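Local coordinates for NigD-like protein (Bacteroides vulgatus ATCC 8482, PDB 3K6O) that is of unknown function but, as a NigD-like protein with a signal sequence and an OB domain followed by a beta sandwich, is probably a bacterial lipoprotein, at residues A[111-116]-A[201-206]; A[147-152]-A[183-188]. All blocks are in the same frame, centred on the assembly; numbering follows the deposited sequence.

Interaction 1 of 2, residues A[111-116]-A[201-206]; sequences MWPSDD and YIFSYP
Pro113 sets its CD atom down on the face of the Phe203 ring, 3.5 Å from the ring centroid and 15° off the ring normal, a CH-pi contact over the centre of that face, the two side chains crossing obliquely. The neighbouring CG reaches Phe203 CB as well, so the proline spans the root of the aromatic side chain. At the far end of the same ring, Phe203 CZ comes to 3.3 Å from the carbonyl O of Met111. The side chain of Met111, a selenomethionine, joins the two aromatics: its SE sits in the plane of the Phe203 ring at the edge, 4.0 Å from CE2, and over a face of Tyr201, 3.9 Å from CG. Both are Met-aromatic contacts. CG of Met111 lies anti to the backbone N (chi1 178°), which carries the selenium out from its strand toward the aromatic pair. Without the ring of Phe203, as with an alanine here, Pro113 CD would probably lose the face it rests on and a gap would open beside the selenium of Met111. Packing is tightest at Phe203, between Pro113 and the Met111 carbonyl; Leu154, Val189 and Val191 also touch Met111. Beyond Pro113 the two chains part: Asp115 and Asp116 lie in the loop that follows, partly exposed, while Ile202 and Ser204 lie on the exposed side of their strand, against Tyr149. The two short strands run 8.4 Å apart at closest approach and at 27° to each other, too far for backbone pairing, and the space between them is filled mainly by side chains. Such face-to-face packing of two layers, with apolar and aromatic residues in the interior, is characteristic of a beta sandwich, consistent with the C-terminal NigD-like domain.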
loop_
_atom_site.group_PDB
_atom_site.type_symbol
_atom_site.label_atom_id
_atom_site.label_comp_id
_atom_site.label_asym_id
_atom_site.label_seq_id
_atom_site.Cartn_x
_atom_site.Cartn_y
_atom_site.Cartn_z
HETATM N N MSE A 111 4.481 -0.534 7.678
HETATM C CA MSE A 111 4.945 -0.824 6.342
HETATM C C MSE A 111 5.076 -2.310 6.126
HETATM O O MSE A 111 5.700 -2.987 6.921
HETATM C CB MSE A 111 6.281 -0.152 6.044
HETATM C CG MSE A 111 6.822 -0.499 4.592
HETATM SE SE MSE A 111 8.718 0.055 4.487
HETATM C CE MSE A 111 8.333 1.886 4.701
ATOM N N TRP A 112 4.521 -2.803 5.022
ATOM C CA TRP A 112 4.661 -4.206 4.678
ATOM C C TRP A 112 4.454 -4.410 3.189
ATOM O O TRP A 112 3.652 -3.716 2.570
ATOM C CB TRP A 112 3.678 -5.069 5.482
ATOM C CG TRP A 112 2.260 -5.053 4.984
ATOM C CD1 TRP A 112 1.651 -6.015 4.276
ATOM C CD2 TRP A 112 1.285 -4.021 5.186
ATOM N NE1 TRP A 112 0.340 -5.678 4.041
ATOM C CE2 TRP A 112 0.100 -4.443 4.576
ATOM C CE3 TRP A 112 1.301 -2.787 5.839
ATOM C CZ2 TRP A 112 -1.065 -3.664 4.565
ATOM C CZ3 TRP A 112 0.122 -2.012 5.845
ATOM C CH2 TRP A 112 -1.038 -2.461 5.221
ATOM N N PRO A 113 5.182 -5.363 2.608
ATOM C CA PRO A 113 4.916 -5.753 1.231
ATOM C C PRO A 113 3.843 -6.813 1.155
ATOM O O PRO A 113 3.698 -7.614 2.068
ATOM C CB PRO A 113 6.254 -6.353 0.777
ATOM C CG PRO A 113 6.821 -6.972 2.017
ATOM C CD PRO A 113 6.321 -6.101 3.189
ATOM N N SER A 114 3.122 -6.805 0.054
ATOM C CA SER A 114 2.261 -7.871 -0.366
ATOM C C SER A 114 2.775 -8.318 -1.746
ATOM O O SER A 114 3.771 -7.785 -2.239
ATOM C CB SER A 114 0.836 -7.338 -0.507
ATOM O OG SER A 114 0.817 -6.297 -1.472
ATOM N N ASP A 115 2.059 -9.230 -2.396
ATOM C CA ASP A 115 2.504 -9.757 -3.686
ATOM C C ASP A 115 2.715 -8.647 -4.688
ATOM O O ASP A 115 3.613 -8.759 -5.507
ATOM C CB ASP A 115 1.519 -10.799 -4.274
ATOM C CG ASP A 115 2.165 -11.708 -5.382
ATOM O OD1 ASP A 115 3.271 -12.266 -5.159
ATOM O OD2 ASP A 115 1.549 -11.860 -6.483
ATOM N N ASP A 116 1.877 -7.607 -4.661
ATOM C CA ASP A 116 1.915 -6.593 -5.709
ATOM C C ASP A 116 2.342 -5.227 -5.227
ATOM O O ASP A 116 2.685 -4.405 -6.069
ATOM C CB ASP A 116 0.566 -6.396 -6.424
ATOM C CG ASP A 116 0.068 -7.637 -7.138
ATOM O OD1 ASP A 116 0.862 -8.422 -7.714
ATOM O OD2 ASP A 116 -1.158 -7.799 -7.140
ATOM N N TYR A 201 14.253 -1.010 6.537
ATOM C CA TYR A 201 13.278 -2.067 6.749
ATOM C C TYR A 201 13.699 -3.217 5.821
ATOM O O TYR A 201 14.004 -2.963 4.655
ATOM C CB TYR A 201 11.874 -1.583 6.401
ATOM C CG TYR A 201 11.267 -0.643 7.400
ATOM C CD1 TYR A 201 11.807 0.634 7.618
ATOM C CD2 TYR A 201 10.127 -1.009 8.128
ATOM C CE1 TYR A 201 11.244 1.498 8.542
ATOM C CE2 TYR A 201 9.543 -0.132 9.050
ATOM C CZ TYR A 201 10.120 1.108 9.244
ATOM O OH TYR A 201 9.565 1.973 10.133
ATOM N N ILE A 202 13.741 -4.443 6.341
ATOM C CA ILE A 202 14.139 -5.621 5.575
ATOM C C ILE A 202 12.936 -6.578 5.568
ATOM O O ILE A 202 12.402 -6.915 6.627
ATOM C CB ILE A 202 15.376 -6.346 6.203
ATOM C CG1 ILE A 202 16.568 -5.378 6.268
ATOM C CG2 ILE A 202 15.743 -7.571 5.398
ATOM C CD1 ILE A 202 17.764 -5.791 7.202
ATOM N N PHE A 203 12.497 -6.987 4.386
ATOM C CA PHE A 203 11.481 -8.033 4.266
ATOM C C PHE A 203 11.997 -9.144 3.365
ATOM O O PHE A 203 12.287 -8.903 2.194
ATOM C CB PHE A 203 10.207 -7.469 3.655
ATOM C CG PHE A 203 9.657 -6.276 4.387
ATOM C CD1 PHE A 203 8.857 -6.441 5.514
ATOM C CD2 PHE A 203 9.953 -4.987 3.957
ATOM C CE1 PHE A 203 8.333 -5.331 6.202
ATOM C CE2 PHE A 203 9.426 -3.868 4.635
ATOM C CZ PHE A 203 8.623 -4.044 5.753
ATOM N N SER A 204 12.073 -10.370 3.874
ATOM C CA SER A 204 12.509 -11.481 3.041
ATOM C C SER A 204 11.375 -11.975 2.164
ATOM O O SER A 204 10.196 -11.807 2.500
ATOM C CB SER A 204 13.033 -12.634 3.904
ATOM O OG SER A 204 11.999 -13.140 4.713
ATOM N N TYR A 205 11.743 -12.526 1.010
ATOM C CA TYR A 205 10.801 -13.194 0.107
ATOM C C TYR A 205 11.121 -14.672 0.225
ATOM O O TYR A 205 12.298 -15.013 0.379
ATOM C CB TYR A 205 11.033 -12.747 -1.331
ATOM C CG TYR A 205 10.642 -11.340 -1.648
ATOM C CD1 TYR A 205 9.856 -10.584 -0.796
ATOM C CD2 TYR A 205 11.011 -10.769 -2.855
ATOM C CE1 TYR A 205 9.475 -9.299 -1.125
ATOM C CE2 TYR A 205 10.632 -9.490 -3.194
ATOM C CZ TYR A 205 9.851 -8.759 -2.345
ATOM O OH TYR A 205 9.430 -7.508 -2.730
ATOM N N PRO A 206 10.104 -15.564 0.145
ATOM C CA PRO A 206 8.681 -15.304 -0.108
ATOM C C PRO A 206 7.948 -14.737 1.110
ATOM O O PRO A 206 8.426 -14.862 2.254
ATOM C CB PRO A 206 8.126 -16.687 -0.437
ATOM C CG PRO A 206 9.011 -17.598 0.336
ATOM C CD PRO A 206 10.381 -16.999 0.292
#

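Interaction 2 of 2, residues A[147-152]-A[183-188]; sequences DGYAHL and ELKGIK
Lys188 passes over one face of the Tyr149 ring, with CE 4.0 Å from the ring centroid and the NZ charge 4.8 Å from it in a cation-pi contact. CB of Lys185 and the backbone N of Gly186 cover the opposite face, so the phenol ring is clasped between two lysine chains. Gly186 leaves room for this, since a side chain there would run into Tyr149 CE2. The extended Lys188 chain (chi2 -171°) also runs alongside His151 and delivers NZ to Asp147 OD2, a salt bridge of 3.2 Å. That carboxylate is fixed in turn from its other oxygen: OD1 accepts from His151 NE2 at 2.9 Å, nearly in the imidazole plane, and from Tyr149 N in an Asx turn, met from above the carboxylate plane. Gripped by these two donors, OD1 fixes the rotation of the carboxylate. On the other face of the strands, Ala150, Ile187 and Leu152 pack together, Leu152 CD1 being 3.5 Å from Ile187 CD1. Beneath all this lies the backbone ladder: Ala150 N to Gly186 O, Lys188 N to Ala150 O and Leu152 N to Lys188 O, the last 3.0 Å long and almost straight at 178°. Bonds that go to and fro between alternate residues of one strand and its neighbour mark a parallel pair, here within the NigD-like C-terminal beta sandwich.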
loop_
_atom_site.group_PDB
_atom_site.type_symbol
_atom_site.label_atom_id
_atom_site.label_comp_id
_atom_site.label_asym_id
_atom_site.label_seq_id
_atom_site.Cartn_x
_atom_site.Cartn_y
_atom_site.Cartn_z
ATOM N N ASP A 147 23.689 -8.523 -3.206
ATOM C CA ASP A 147 23.159 -9.383 -2.131
ATOM C C ASP A 147 21.866 -10.112 -2.446
ATOM O O ASP A 147 21.314 -10.776 -1.577
ATOM C CB ASP A 147 22.997 -8.566 -0.832
ATOM C CG ASP A 147 21.941 -7.463 -0.941
ATOM O OD1 ASP A 147 21.276 -7.341 -1.999
ATOM O OD2 ASP A 147 21.763 -6.721 0.046
ATOM N N GLY A 148 21.362 -9.966 -3.668
ATOM C CA GLY A 148 20.090 -10.598 -4.079
ATOM C C GLY A 148 18.793 -9.982 -3.561
ATOM O O GLY A 148 17.717 -10.552 -3.775
ATOM N N TYR A 149 18.878 -8.845 -2.879
ATOM C CA TYR A 149 17.715 -8.113 -2.397
ATOM C C TYR A 149 17.461 -6.930 -3.312
ATOM O O TYR A 149 18.390 -6.345 -3.828
ATOM C CB TYR A 149 17.934 -7.569 -0.982
ATOM C CG TYR A 149 17.664 -8.546 0.141
ATOM C CD1 TYR A 149 18.550 -9.568 0.427
ATOM C CD2 TYR A 149 16.528 -8.428 0.929
ATOM C CE1 TYR A 149 18.297 -10.458 1.469
ATOM C CE2 TYR A 149 16.270 -9.304 1.936
ATOM C CZ TYR A 149 17.138 -10.321 2.209
ATOM O OH TYR A 149 16.853 -11.191 3.227
ATOM N N ALA A 150 16.191 -6.548 -3.445
ATOM C CA ALA A 150 15.810 -5.294 -4.044
ATOM C C ALA A 150 16.130 -4.193 -3.042
ATOM O O ALA A 150 15.796 -4.324 -1.882
ATOM C CB ALA A 150 14.306 -5.299 -4.339
ATOM N N HIS A 151 16.731 -3.100 -3.510
ATOM C CA HIS A 151 16.976 -1.925 -2.702
ATOM C C HIS A 151 16.217 -0.677 -3.211
ATOM O O HIS A 151 16.472 -0.174 -4.316
ATOM C CB HIS A 151 18.477 -1.647 -2.663
ATOM C CG HIS A 151 19.278 -2.778 -2.113
ATOM N ND1 HIS A 151 19.778 -2.785 -0.824
ATOM C CD2 HIS A 151 19.664 -3.954 -2.674
ATOM C CE1 HIS A 151 20.449 -3.906 -0.627
ATOM N NE2 HIS A 151 20.395 -4.633 -1.728
ATOM N N LEU A 152 15.284 -0.207 -2.386
ATOM C CA LEU A 152 14.407 0.941 -2.669
ATOM C C LEU A 152 14.482 1.934 -1.512
ATOM O O LEU A 152 14.895 1.576 -0.361
ATOM C CB LEU A 152 12.952 0.471 -2.840
ATOM C CG LEU A 152 12.715 -0.530 -3.946
ATOM C CD1 LEU A 152 11.262 -1.087 -3.946
ATOM C CD2 LEU A 152 13.145 -0.009 -5.323
ATOM N N GLU A 183 14.215 -14.054 -8.883
ATOM C CA GLU A 183 15.615 -13.820 -8.513
ATOM C C GLU A 183 15.759 -13.048 -7.184
ATOM O O GLU A 183 16.883 -12.852 -6.728
ATOM C CB GLU A 183 16.346 -12.996 -9.597
ATOM C CG GLU A 183 16.312 -13.571 -11.019
ATOM C CD GLU A 183 17.102 -14.841 -11.122
ATOM O OE1 GLU A 183 18.334 -14.768 -10.930
ATOM O OE2 GLU A 183 16.490 -15.910 -11.356
ATOM N N LEU A 184 14.680 -12.545 -6.588
ATOM C CA LEU A 184 14.854 -11.694 -5.376
ATOM C C LEU A 184 14.720 -12.472 -4.066
ATOM O O LEU A 184 13.758 -13.202 -3.852
ATOM C CB LEU A 184 13.900 -10.491 -5.357
ATOM C CG LEU A 184 14.043 -9.506 -6.520
ATOM C CD1 LEU A 184 12.841 -8.536 -6.525
ATOM C CD2 LEU A 184 15.392 -8.750 -6.530
ATOM N N LYS A 185 15.706 -12.285 -3.203
ATOM C CA LYS A 185 15.704 -12.831 -1.853
ATOM C C LYS A 185 14.794 -12.034 -0.907
ATOM O O LYS A 185 14.450 -12.516 0.184
ATOM C CB LYS A 185 17.123 -12.803 -1.288
ATOM C CG LYS A 185 18.083 -13.823 -1.886
ATOM C CD LYS A 185 19.442 -13.760 -1.112
ATOM C CE LYS A 185 20.493 -14.738 -1.675
ATOM N NZ LYS A 185 21.585 -15.122 -0.670
ATOM N N GLY A 186 14.456 -10.805 -1.311
ATOM C CA GLY A 186 13.617 -9.918 -0.502
ATOM C C GLY A 186 13.793 -8.462 -0.895
ATOM O O GLY A 186 14.360 -8.166 -1.922
ATOM N N ILE A 187 13.307 -7.558 -0.065
ATOM C CA ILE A 187 13.361 -6.149 -0.358
ATOM C C ILE A 187 13.833 -5.395 0.866
ATOM O O ILE A 187 13.494 -5.749 1.992
ATOM C CB ILE A 187 11.994 -5.647 -0.853
ATOM C CG1 ILE A 187 12.030 -4.208 -1.256
ATOM C CG2 ILE A 187 10.883 -5.759 0.214
ATOM C CD1 ILE A 187 10.609 -3.815 -1.786
ATOM N N LYS A 188 14.650 -4.386 0.628
ATOM C CA LYS A 188 15.161 -3.494 1.670
ATOM C C LYS A 188 14.714 -2.079 1.341
ATOM O O LYS A 188 14.892 -1.621 0.206
ATOM C CB LYS A 188 16.670 -3.574 1.721
ATOM C CG LYS A 188 17.202 -4.950 2.104
ATOM C CD LYS A 188 18.717 -4.959 2.354
ATOM C CE LYS A 188 19.210 -6.345 2.876
ATOM N NZ LYS A 188 20.707 -6.409 3.032
#

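In the fold
From the N terminus, the chain leaves the OB domain and reaches strand 107-113, the first partner of interaction 1. It then runs through strands 117-125 and 133-139 to 149-157, where interaction 2 begins. Strand 165-173 follows, and strand 186-191 closes the inner loop by pairing with 149-157. Strand 199-204 comes next and closes the outer loop, so interaction 2 is nested within interaction 1. The two contacts meet where strands 186-191 and 199-204 lie antiparallel, Phe203 O probably hydrogen-bonding to Ile187 N. Interaction 2 thus joins strands edge to edge within one layer, while interaction 1 ties that layer across the domain interior to strand 107-113.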